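Long-range contacts in Bacint_00347 (PDB 5MUM), which probably hydrolyses rhamnose-containing carbohydrates as a rhamnosidase of a glycoside hydrolase family, built on a seven-bladed beta-propeller: residues R46-V51 against S99-G104; Q57-Y62 against V425-V430; G106-S111 against Y128-G133; E150-N155 against L205-Q210. All blocks are in the same frame, centred on the assembly; numbering follows the deposited sequence.

All four contacts join parts of one beta-propeller. Contacts 1 and 4, both buried, lie nearest the middle and join inner strands of successive blades, but contact 1 rests on direct backbone bonds, whereas contact 4 relies on a side-chain interlock plus waters and has an exposed polar end at Asn-155 and Gln-210. Contact 2, also buried, presses two blade faces together mainly through aliphatic and aromatic side chains, with no polar bond between the segments. Contact 3, centred about 20 Å from the chain centre, is partly exposed and fixes a loop on a blade. Contacts 1 and 2 share the sheet of strands 50-53 and 56-62; contacts 1 and 3 share that of 98-102 and 108-112.

Contact 1. Residues R46-V51 against S99-G104; sequences RNNSLV and SMMLDG
Asn-48 and Met-100 grip each other through two reciprocal backbone bonds, and this is the tight end of the contact. Asn-48 N donates to Met-100 O and Met-100 N to Asn-48 O, both at 2.8 Å; the second donor lies in the carbonyl plane, on a lone pair. The peptide bond before Asn-48 is cis, a sharp kink in a segment that is not yet strand. One residue earlier, Asn-47 N reaches Ser-99 OG at 3.0 Å. Serine suits the spot because its small hydroxyl also bonds Pro-149 O, so one group serves two backbones. The Asn-48 amide spans the bend: ND2 donates to Leu-50 O at 2.9 Å and also meets Thr-393. Met-101 covers this amide. Its CG lies anti to its own N (chi1 -175°), and two further bends bring CE to 3.7 Å from Asn-48 CG, a fold that unbranched, flexible methionine makes readily. Toward Leu-102 the contact turns apolar but stays close. Forked Val-51 puts CG2 3.8 Å from Met-101 SD and CG1 3.7 Å from Leu-102 CD1. Leu-102 N is buried without a polar partner; beyond Leu-102 the contact ends, and the chain runs on to exposed Gly-104. The inner strand of one blade meeting the start of the inner strand of the next, and the loop leading into it, is characteristic of the beta-propeller fold.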
# COMPACT_ATOMS: atom_id res chain seq x y z
N ARG A 46 -3.98 0.34 -1.61
CA ARG A 46 -4.30 -0.63 -2.65
C ARG A 46 -3.03 -1.38 -3.04
O ARG A 46 -2.06 -0.78 -3.53
CB ARG A 46 -4.94 0.05 -3.84
CG ARG A 46 -6.26 0.73 -3.49
CD ARG A 46 -7.04 1.10 -4.75
NE ARG A 46 -7.27 -0.10 -5.53
CZ ARG A 46 -7.50 -0.14 -6.83
NH1 ARG A 46 -7.57 0.96 -7.58
NH2 ARG A 46 -7.64 -1.32 -7.40
N ASN A 47 -3.04 -2.69 -2.73
CA ASN A 47 -1.88 -3.57 -2.86
C ASN A 47 -2.30 -4.84 -3.59
O ASN A 47 -2.49 -5.87 -2.97
CB ASN A 47 -1.29 -3.87 -1.46
CG ASN A 47 -0.49 -2.69 -0.91
OD1 ASN A 47 0.54 -2.29 -1.49
ND2 ASN A 47 -0.92 -2.16 0.21
N ASN A 48 -2.44 -4.81 -4.92
CA ASN A 48 -2.14 -3.69 -5.78
C ASN A 48 -3.36 -3.21 -6.54
O ASN A 48 -4.35 -3.95 -6.74
CB ASN A 48 -1.12 -4.12 -6.85
CG ASN A 48 0.31 -4.13 -6.33
OD1 ASN A 48 0.54 -4.19 -5.12
ND2 ASN A 48 1.29 -4.03 -7.26
N SER A 49 -3.26 -1.98 -7.02
CA SER A 49 -4.20 -1.47 -8.03
C SER A 49 -3.72 -1.80 -9.44
O SER A 49 -4.52 -1.80 -10.38
CB SER A 49 -4.34 0.03 -7.86
OG SER A 49 -3.08 0.65 -8.02
N LEU A 50 -2.40 -1.94 -9.57
CA LEU A 50 -1.71 -2.06 -10.83
C LEU A 50 -0.58 -3.02 -10.65
O LEU A 50 0.21 -2.89 -9.72
CB LEU A 50 -1.18 -0.65 -11.19
CG LEU A 50 -0.73 -0.24 -12.55
CD1 LEU A 50 -1.87 -0.38 -13.56
CD2 LEU A 50 -0.22 1.21 -12.50
N VAL A 51 -0.48 -4.02 -11.52
CA VAL A 51 0.59 -4.97 -11.39
C VAL A 51 1.01 -5.54 -12.74
O VAL A 51 0.20 -5.83 -13.57
CB VAL A 51 0.20 -6.10 -10.42
CG1 VAL A 51 -0.96 -6.91 -10.95
CG2 VAL A 51 1.40 -6.98 -10.14
N SER A 99 -7.75 -4.84 -3.94
CA SER A 99 -6.37 -5.27 -4.11
C SER A 99 -6.29 -6.50 -5.02
O SER A 99 -7.09 -7.43 -4.92
CB SER A 99 -5.73 -5.58 -2.76
OG SER A 99 -5.43 -4.35 -2.08
N MET A 100 -5.33 -6.47 -5.93
CA MET A 100 -5.09 -7.53 -6.88
C MET A 100 -3.62 -7.87 -6.93
O MET A 100 -2.73 -7.07 -6.58
CB MET A 100 -5.55 -7.12 -8.28
CG MET A 100 -4.56 -6.29 -9.05
SD MET A 100 -5.13 -5.55 -10.58
CE MET A 100 -5.82 -6.95 -11.39
N MET A 101 -3.39 -9.10 -7.37
CA MET A 101 -2.05 -9.57 -7.62
C MET A 101 -2.15 -10.76 -8.56
O MET A 101 -3.21 -11.43 -8.66
CB MET A 101 -1.39 -9.97 -6.29
CG MET A 101 0.06 -10.38 -6.35
SD MET A 101 1.09 -9.13 -7.08
CE MET A 101 0.81 -7.73 -5.98
N LEU A 102 -1.08 -11.02 -9.30
CA LEU A 102 -1.03 -12.27 -10.04
C LEU A 102 -0.06 -13.19 -9.37
O LEU A 102 1.00 -12.75 -8.90
CB LEU A 102 -0.58 -12.04 -11.49
CG LEU A 102 -1.72 -11.60 -12.40
CD1 LEU A 102 -2.11 -10.17 -12.14
CD2 LEU A 102 -1.30 -11.75 -13.83
N ASP A 103 -0.40 -14.48 -9.33
CA ASP A 103 0.54 -15.49 -8.87
C ASP A 103 1.48 -15.93 -9.99
O ASP A 103 1.37 -15.46 -11.12
CB ASP A 103 -0.19 -16.65 -8.21
CG ASP A 103 -1.02 -17.50 -9.20
OD1 ASP A 103 -0.65 -17.65 -10.38
OD2 ASP A 103 -2.05 -18.07 -8.74
N GLY A 104 2.37 -16.84 -9.65
CA GLY A 104 3.41 -17.35 -10.55
C GLY A 104 2.92 -17.99 -11.81
O GLY A 104 3.61 -17.94 -12.82

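Contact 2. Residues Q57-Y62 against V425-V430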
# COMPACT_ATOMS: atom_id res chain seq x y z
N GLN A 57 0.49 -5.68 -18.14
CA GLN A 57 0.15 -4.96 -16.92
C GLN A 57 -1.34 -5.07 -16.70
O GLN A 57 -2.10 -4.97 -17.66
CB GLN A 57 0.62 -3.53 -17.04
CG GLN A 57 0.29 -2.65 -15.83
CD GLN A 57 0.83 -1.29 -16.05
OE1 GLN A 57 0.35 -0.57 -16.96
NE2 GLN A 57 1.83 -0.88 -15.23
N TYR A 58 -1.73 -5.24 -15.45
CA TYR A 58 -3.11 -5.50 -15.05
C TYR A 58 -3.52 -4.38 -14.10
O TYR A 58 -2.69 -3.86 -13.35
CB TYR A 58 -3.21 -6.84 -14.33
CG TYR A 58 -3.01 -7.99 -15.29
CD1 TYR A 58 -1.75 -8.34 -15.75
CD2 TYR A 58 -4.11 -8.66 -15.79
CE1 TYR A 58 -1.59 -9.35 -16.68
CE2 TYR A 58 -3.96 -9.65 -16.72
CZ TYR A 58 -2.72 -9.97 -17.18
OH TYR A 58 -2.66 -10.97 -18.09
N ILE A 59 -4.77 -4.00 -14.20
CA ILE A 59 -5.31 -2.91 -13.40
C ILE A 59 -6.67 -3.32 -12.88
O ILE A 59 -7.35 -4.15 -13.46
CB ILE A 59 -5.40 -1.63 -14.22
CG1 ILE A 59 -5.55 -0.42 -13.31
CG2 ILE A 59 -6.50 -1.70 -15.27
CD1 ILE A 59 -5.52 0.90 -14.05
N SER A 60 -7.07 -2.71 -11.78
CA SER A 60 -8.39 -2.90 -11.28
C SER A 60 -8.89 -1.61 -10.66
O SER A 60 -8.12 -0.83 -10.09
CB SER A 60 -8.44 -4.06 -10.27
OG SER A 60 -7.56 -3.79 -9.14
N TYR A 61 -10.19 -1.39 -10.77
CA TYR A 61 -10.82 -0.21 -10.18
C TYR A 61 -12.33 -0.40 -10.23
O TYR A 61 -12.84 -1.28 -10.93
CB TYR A 61 -10.42 1.06 -10.93
CG TYR A 61 -10.77 1.06 -12.39
CD1 TYR A 61 -9.90 0.51 -13.33
CD2 TYR A 61 -11.96 1.63 -12.85
CE1 TYR A 61 -10.24 0.51 -14.68
CE2 TYR A 61 -12.28 1.62 -14.19
CZ TYR A 61 -11.41 1.06 -15.10
OH TYR A 61 -11.74 1.06 -16.46
N TYR A 62 -13.04 0.43 -9.48
CA TYR A 62 -14.48 0.48 -9.58
C TYR A 62 -14.88 1.50 -10.62
O TYR A 62 -14.36 2.60 -10.63
CB TYR A 62 -15.09 0.88 -8.28
CG TYR A 62 -14.89 -0.11 -7.18
CD1 TYR A 62 -15.56 -1.33 -7.19
CD2 TYR A 62 -14.14 0.23 -6.06
CE1 TYR A 62 -15.44 -2.19 -6.13
CE2 TYR A 62 -14.01 -0.63 -5.01
CZ TYR A 62 -14.65 -1.84 -5.03
OH TYR A 62 -14.51 -2.70 -3.97
N VAL A 425 -9.56 6.99 -15.25
CA VAL A 425 -8.40 6.33 -14.65
C VAL A 425 -7.25 6.37 -15.65
O VAL A 425 -7.43 6.06 -16.83
CB VAL A 425 -8.75 4.88 -14.27
CG1 VAL A 425 -7.52 4.09 -13.79
CG2 VAL A 425 -9.82 4.89 -13.20
N TYR A 426 -6.07 6.74 -15.17
CA TYR A 426 -4.87 6.72 -15.98
C TYR A 426 -3.82 5.86 -15.34
O TYR A 426 -3.80 5.71 -14.11
CB TYR A 426 -4.27 8.11 -16.10
CG TYR A 426 -5.15 9.15 -16.72
CD1 TYR A 426 -5.23 9.29 -18.11
CD2 TYR A 426 -5.90 10.01 -15.92
CE1 TYR A 426 -6.03 10.28 -18.69
CE2 TYR A 426 -6.71 10.97 -16.48
CZ TYR A 426 -6.77 11.10 -17.86
OH TYR A 426 -7.56 12.07 -18.37
N VAL A 427 -2.93 5.32 -16.15
CA VAL A 427 -1.63 4.92 -15.66
C VAL A 427 -0.69 6.03 -16.06
O VAL A 427 -0.60 6.37 -17.24
CB VAL A 427 -1.15 3.59 -16.24
CG1 VAL A 427 0.27 3.27 -15.76
CG2 VAL A 427 -2.13 2.50 -15.84
N LEU A 428 -0.01 6.61 -15.08
CA LEU A 428 0.98 7.64 -15.29
C LEU A 428 2.33 6.93 -15.28
O LEU A 428 2.74 6.37 -14.27
CB LEU A 428 0.88 8.73 -14.22
CG LEU A 428 1.59 10.07 -14.52
CD1 LEU A 428 1.27 11.07 -13.43
CD2 LEU A 428 3.07 9.94 -14.61
N GLU A 429 3.00 6.93 -16.45
CA GLU A 429 4.32 6.35 -16.61
C GLU A 429 5.32 7.48 -16.37
O GLU A 429 5.39 8.41 -17.14
CB GLU A 429 4.44 5.78 -18.01
CG GLU A 429 3.31 4.80 -18.37
CD GLU A 429 3.46 4.21 -19.76
OE1 GLU A 429 4.19 4.82 -20.58
OE2 GLU A 429 2.84 3.17 -20.07
N VAL A 430 6.07 7.42 -15.29
CA VAL A 430 6.88 8.53 -14.85
C VAL A 430 8.22 8.56 -15.61
O VAL A 430 8.75 7.45 -15.85
CB VAL A 430 7.12 8.43 -13.32
CG1 VAL A 430 8.07 9.54 -12.85
CG2 VAL A 430 5.78 8.47 -12.59
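Tyr-61 and Val-425 meet as face and methyl: Val-425 CG2 sits 4.1 Å from the centroid of the Tyr-61 ring, over one face and slightly toward its rim, a CH-pi contact. With CG between the backbone N and the carbonyl carbon (chi1 59°) the tyrosine ring swings toward the valine, and a chi2 of -86° turns its face to the methyl. The other branch of Val-425, CG1, meets Ile-59 CD1 tip to tip at 3.8 Å. Isoleucine can reach so far because CG1 is anti to its own N (chi1 -163°) and CD1 continues the extended line, projecting straight from the strand. The same CD1 slides past Val-427 CG2 at 4.2 Å, so one methyl touches both valines. Beta-branched residues suit strands and give each valine two methyls to share between neighbours. Gln-57, fully extended as far as CD, brings OE1 to 4.0 Å from Val-427 CG1. This is mere packing, since the amide's polar partners lie elsewhere: OE1 takes a bond from Arg-73, and NE2 bonds Asp-392 and His-403. Only the residues whose CB points at the other strand, every second one, do the joining. The strands run roughly antiparallel, and the axes of segments 57-62 and 425-429 approach to 9.7 Å, as for facing sheets. Strand 423-429 is the middle strand of its blade, between 27-34 and 403-407; Val-31 touches Tyr-61, while Phe-405 lies against both Ile-59 and Val-425.

Contact 3. Residues G106-S111 against Y128-G133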
# COMPACT_ATOMS: atom_id res chain seq x y z
N GLY A 106 0.15 -16.91 -13.31
CA GLY A 106 -0.59 -15.87 -14.01
C GLY A 106 -2.04 -15.71 -13.63
O GLY A 106 -2.73 -14.93 -14.26
N TYR A 107 -2.52 -16.48 -12.65
CA TYR A 107 -3.87 -16.30 -12.18
C TYR A 107 -3.91 -14.99 -11.41
O TYR A 107 -3.01 -14.72 -10.59
CB TYR A 107 -4.36 -17.39 -11.25
CG TYR A 107 -4.57 -18.71 -11.91
CD1 TYR A 107 -3.51 -19.58 -12.08
CD2 TYR A 107 -5.81 -19.06 -12.43
CE1 TYR A 107 -3.67 -20.82 -12.71
CE2 TYR A 107 -5.99 -20.30 -13.06
CZ TYR A 107 -4.89 -21.15 -13.21
OH TYR A 107 -5.01 -22.37 -13.83
N LEU A 108 -4.95 -14.23 -11.68
CA LEU A 108 -5.28 -13.03 -10.90
C LEU A 108 -5.97 -13.43 -9.61
O LEU A 108 -6.84 -14.32 -9.60
CB LEU A 108 -6.24 -12.11 -11.67
CG LEU A 108 -5.69 -11.33 -12.86
CD1 LEU A 108 -5.35 -12.26 -14.02
CD2 LEU A 108 -6.69 -10.29 -13.28
N HIS A 109 -5.59 -12.75 -8.53
CA HIS A 109 -6.20 -12.90 -7.24
C HIS A 109 -6.73 -11.53 -6.89
O HIS A 109 -5.99 -10.55 -6.96
CB HIS A 109 -5.15 -13.32 -6.23
CG HIS A 109 -4.69 -14.72 -6.39
ND1 HIS A 109 -3.91 -15.13 -7.45
CD2 HIS A 109 -4.87 -15.80 -5.61
CE1 HIS A 109 -3.67 -16.43 -7.33
NE2 HIS A 109 -4.22 -16.86 -6.21
N LEU A 110 -7.97 -11.48 -6.48
CA LEU A 110 -8.67 -10.21 -6.25
C LEU A 110 -9.31 -10.30 -4.91
O LEU A 110 -9.91 -11.31 -4.59
CB LEU A 110 -9.80 -10.04 -7.26
CG LEU A 110 -9.55 -9.26 -8.54
CD1 LEU A 110 -9.21 -7.84 -8.21
CD2 LEU A 110 -8.48 -9.95 -9.41
N SER A 111 -9.20 -9.22 -4.14
CA SER A 111 -9.89 -9.12 -2.90
C SER A 111 -10.40 -7.70 -2.75
O SER A 111 -9.71 -6.73 -3.06
CB SER A 111 -8.99 -9.52 -1.74
OG SER A 111 -9.74 -9.70 -0.57
N TYR A 128 -3.95 -15.06 -16.69
CA TYR A 128 -3.91 -13.89 -17.57
C TYR A 128 -5.24 -13.52 -18.19
O TYR A 128 -5.25 -12.92 -19.25
CB TYR A 128 -2.81 -14.08 -18.69
CG TYR A 128 -1.47 -14.45 -18.10
CD1 TYR A 128 -0.82 -13.57 -17.25
CD2 TYR A 128 -0.87 -15.67 -18.36
CE1 TYR A 128 0.41 -13.88 -16.67
CE2 TYR A 128 0.37 -16.01 -17.78
CZ TYR A 128 1.00 -15.09 -16.95
OH TYR A 128 2.20 -15.36 -16.33
N THR A 129 -6.33 -13.93 -17.56
CA THR A 129 -7.66 -13.74 -18.06
C THR A 129 -8.52 -12.92 -17.12
O THR A 129 -8.48 -13.13 -15.96
CB THR A 129 -8.31 -15.13 -18.36
OG1 THR A 129 -7.47 -15.91 -19.22
CG2 THR A 129 -9.66 -14.95 -18.94
N LEU A 130 -9.27 -11.99 -17.68
CA LEU A 130 -10.11 -11.06 -16.96
C LEU A 130 -11.50 -11.62 -16.75
O LEU A 130 -12.42 -11.15 -17.30
CB LEU A 130 -10.22 -9.76 -17.71
CG LEU A 130 -8.92 -9.12 -18.14
CD1 LEU A 130 -9.13 -7.78 -18.80
CD2 LEU A 130 -7.95 -9.07 -17.00
N GLU A 131 -11.57 -12.71 -16.07
CA GLU A 131 -12.79 -13.36 -15.78
C GLU A 131 -12.62 -13.95 -14.39
O GLU A 131 -11.81 -14.77 -14.18
CB GLU A 131 -13.03 -14.43 -16.82
CG GLU A 131 -14.16 -15.39 -16.54
CD GLU A 131 -15.41 -15.00 -17.27
OE1 GLU A 131 -15.41 -15.02 -18.48
OE2 GLU A 131 -16.37 -14.64 -16.62
N LEU A 132 -13.44 -13.52 -13.47
CA LEU A 132 -13.34 -14.00 -12.15
C LEU A 132 -14.31 -15.10 -11.75
O LEU A 132 -15.44 -15.08 -12.11
CB LEU A 132 -13.48 -12.86 -11.18
CG LEU A 132 -12.54 -11.68 -11.29
CD1 LEU A 132 -12.99 -10.54 -10.40
CD2 LEU A 132 -11.18 -12.16 -10.79
N GLY A 133 -13.81 -16.03 -11.00
CA GLY A 133 -14.64 -17.08 -10.42
C GLY A 133 -15.50 -16.56 -9.29
O GLY A 133 -15.58 -15.36 -9.02
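The turn of the beta hairpin made by strands 98-102 and 108-112 tucks Gly-106 under the ring of Tyr-128, the first residue of the facing loop segment. Gly-106 CA lies 3.7 Å from the centroid of the Tyr-128 ring, over one face and shifted toward its rim, a CH-pi contact. Glycine suits this place twice over: its phi is positive (89°), and with no side chain its backbone can lie directly against the ring. The two residues are also hydrogen-bonded, Tyr-128 N donating to Gly-106 O at 2.7 Å. That bond is fairly straight, 159° at the hydrogen, although the donor stands well above the carbonyl plane. The ring folds back because Tyr-128 CG is anti to its carbonyl carbon, beside the backbone N (chi1 -52°), and the phenol OH is held by Gln-53.

The propeller blade is that of strands 98-102, 108-112 and 121-123, and segment 128-133 belongs to the long connection from strand 121-123 to the next blade. As it runs alongside, it lays leucines against leucines. Leu-108 uses both branches: CD1 rests 3.8 Å from Thr-129 O, while CD2 meets Leu-130 CD2 at 4.1 Å. Leu-130 is the centre of an inverse gamma turn, closed by a weak bond from Glu-131 N to Thr-129 O of 3.1 Å. Further along, Leu-110 CD2 touches Leu-132 CD2 at 3.8 Å, the side chains crossing at about a right angle. Bulky aliphatic residues fit here because Leu-110, Leu-130 and Leu-132 all also touch Leu-70 of strand 67-74 in the preceding blade.

Contact 4. Residues E150-N155 against L205-Q210; sequences EFYPLN and LYVDEQ
Tyr-152 and Val-207 interlock where two neighbouring strands come together. Val-207 is the bump: its CG2 methyl presses to 3.5 Å from Tyr-152 CB, while CG1 comes within 3.2 Å of Pro-153 O, a tight fit. Leu-154 CD2 closes the hollow more loosely. Val-207 enters with both prongs because CG1 is anti to its backbone N (chi1 176°) and CG2 anti to its carbonyl carbon.

The tyrosine is in turn a long wedge, reaching across to Leu-205. Its CZ lies 3.6 Å from Leu-205 CB, and CE2 approaches Leu-205 O, the two side chains crossing at about a right angle. Beyond the ring, Leu-205 CD1 lies against Glu-150 OE1. A water at the edge of the Tyr-152 ring, in its plane, fills the end of this groove: it lies in bonding reach of Glu-150 OE2, bonds Tyr-152 OH at 2.7 Å and accepts from Leu-205 N. Tyrosine suits the place by offering a flat apolar body with a polar end for that water.

At the far, exposed end the segments are clasped by polar groups. Asn-155 ND2 donates to Gln-210 O at 3.0 Å, nearly straight at 162°, while a second water links Asn-155 OD1 to Glu-209 O. An Asx turn, in which Asp-208 OD1 accepts from Gln-210 N, shapes this loop.

Segments 150-153 and 205-207, nearly parallel at 22° apart, lie on strands 146-153 and 200-207, the inner strands of successive blades. Leu-160 of strand 159-165 backs Tyr-152, Ile-213 of strand 213-220 backs Val-207, and Met-101 of strand 98-102 touches Pro-153.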
# COMPACT_ATOMS: atom_id res chain seq x y z
N GLU A 150 -4.42 -7.04 1.33
CA GLU A 150 -3.20 -6.73 0.59
C GLU A 150 -2.54 -7.99 0.12
O GLU A 150 -2.43 -8.95 0.89
CB GLU A 150 -2.21 -6.02 1.50
CG GLU A 150 -2.82 -4.91 2.32
CD GLU A 150 -1.80 -4.20 3.20
OE1 GLU A 150 -1.36 -4.79 4.22
OE2 GLU A 150 -1.48 -3.05 2.84
N PHE A 151 -2.11 -7.99 -1.13
CA PHE A 151 -1.36 -9.09 -1.68
C PHE A 151 0.08 -8.69 -1.91
O PHE A 151 0.38 -7.55 -2.25
CB PHE A 151 -1.88 -9.52 -3.03
CG PHE A 151 -3.21 -10.15 -2.99
CD1 PHE A 151 -3.35 -11.48 -2.63
CD2 PHE A 151 -4.33 -9.42 -3.32
CE1 PHE A 151 -4.59 -12.07 -2.64
CE2 PHE A 151 -5.56 -10.01 -3.33
CZ PHE A 151 -5.69 -11.33 -2.97
N TYR A 152 0.96 -9.67 -1.78
CA TYR A 152 2.36 -9.50 -2.10
C TYR A 152 2.87 -10.75 -2.76
O TYR A 152 2.51 -11.85 -2.36
CB TYR A 152 3.18 -9.21 -0.85
CG TYR A 152 2.66 -8.07 -0.07
CD1 TYR A 152 1.67 -8.27 0.88
CD2 TYR A 152 3.06 -6.75 -0.36
CE1 TYR A 152 1.13 -7.21 1.58
CE2 TYR A 152 2.53 -5.67 0.36
CZ TYR A 152 1.56 -5.93 1.31
OH TYR A 152 0.96 -4.92 2.03
N PRO A 153 3.72 -10.61 -3.78
CA PRO A 153 4.26 -11.82 -4.38
C PRO A 153 5.43 -12.32 -3.56
O PRO A 153 6.13 -11.51 -2.94
CB PRO A 153 4.69 -11.36 -5.75
CG PRO A 153 5.10 -9.96 -5.52
CD PRO A 153 4.23 -9.40 -4.42
N LEU A 154 5.60 -13.63 -3.51
CA LEU A 154 6.69 -14.24 -2.82
C LEU A 154 7.51 -14.97 -3.86
O LEU A 154 7.09 -15.11 -5.01
CB LEU A 154 6.18 -15.23 -1.80
CG LEU A 154 5.34 -14.67 -0.65
CD1 LEU A 154 4.73 -15.80 0.14
CD2 LEU A 154 6.17 -13.77 0.24
N ASN A 155 8.67 -15.46 -3.44
CA ASN A 155 9.50 -16.31 -4.31
C ASN A 155 8.77 -17.56 -4.78
O ASN A 155 7.90 -18.09 -4.09
CB ASN A 155 10.77 -16.74 -3.57
CG ASN A 155 11.74 -15.58 -3.38
OD1 ASN A 155 11.66 -14.56 -4.06
ND2 ASN A 155 12.66 -15.74 -2.44
N LEU A 205 3.43 -3.21 4.38
CA LEU A 205 4.37 -4.27 4.01
C LEU A 205 4.91 -4.07 2.61
O LEU A 205 4.40 -3.27 1.79
CB LEU A 205 3.74 -5.68 4.14
CG LEU A 205 3.26 -6.09 5.53
CD1 LEU A 205 1.77 -5.82 5.68
CD2 LEU A 205 3.55 -7.56 5.79
N TYR A 206 5.99 -4.78 2.34
CA TYR A 206 6.60 -4.79 1.04
C TYR A 206 7.40 -6.06 0.95
O TYR A 206 8.07 -6.41 1.89
CB TYR A 206 7.56 -3.63 0.88
CG TYR A 206 8.11 -3.46 -0.52
CD1 TYR A 206 7.34 -2.86 -1.52
CD2 TYR A 206 9.43 -3.82 -0.83
CE1 TYR A 206 7.83 -2.71 -2.79
CE2 TYR A 206 9.93 -3.64 -2.13
CZ TYR A 206 9.14 -3.08 -3.08
OH TYR A 206 9.61 -2.87 -4.34
N VAL A 207 7.35 -6.72 -0.20
CA VAL A 207 8.23 -7.86 -0.43
C VAL A 207 9.29 -7.41 -1.42
O VAL A 207 8.97 -6.93 -2.51
CB VAL A 207 7.47 -9.13 -0.90
CG1 VAL A 207 8.46 -10.24 -1.23
CG2 VAL A 207 6.48 -9.58 0.15
N ASP A 208 10.55 -7.61 -1.05
CA ASP A 208 11.62 -7.09 -1.83
C ASP A 208 12.04 -8.08 -2.93
O ASP A 208 11.43 -9.17 -3.11
CB ASP A 208 12.78 -6.60 -0.93
CG ASP A 208 13.55 -7.74 -0.24
OD1 ASP A 208 13.52 -8.91 -0.75
OD2 ASP A 208 14.19 -7.41 0.78
N GLU A 209 13.06 -7.69 -3.67
CA GLU A 209 13.56 -8.49 -4.81
C GLU A 209 14.21 -9.82 -4.40
O GLU A 209 14.40 -10.71 -5.24
CB GLU A 209 14.48 -7.59 -5.68
CG GLU A 209 13.67 -6.47 -6.35
CD GLU A 209 14.45 -5.19 -6.71
OE1 GLU A 209 15.44 -5.38 -7.41
OE2 GLU A 209 14.06 -4.01 -6.32
N GLN A 210 14.53 -9.99 -3.13
CA GLN A 210 15.01 -11.26 -2.59
C GLN A 210 13.89 -12.13 -2.05
O GLN A 210 14.16 -13.24 -1.59
CB GLN A 210 15.98 -11.03 -1.44
CG GLN A 210 17.26 -10.29 -1.80
CD GLN A 210 18.20 -11.13 -2.62
OE1 GLN A 210 18.35 -12.33 -2.36
NE2 GLN A 210 18.86 -10.52 -3.61
O HOH W 1 1.32 -2.32 2.56
O HOH W 2 13.54 -13.39 -5.45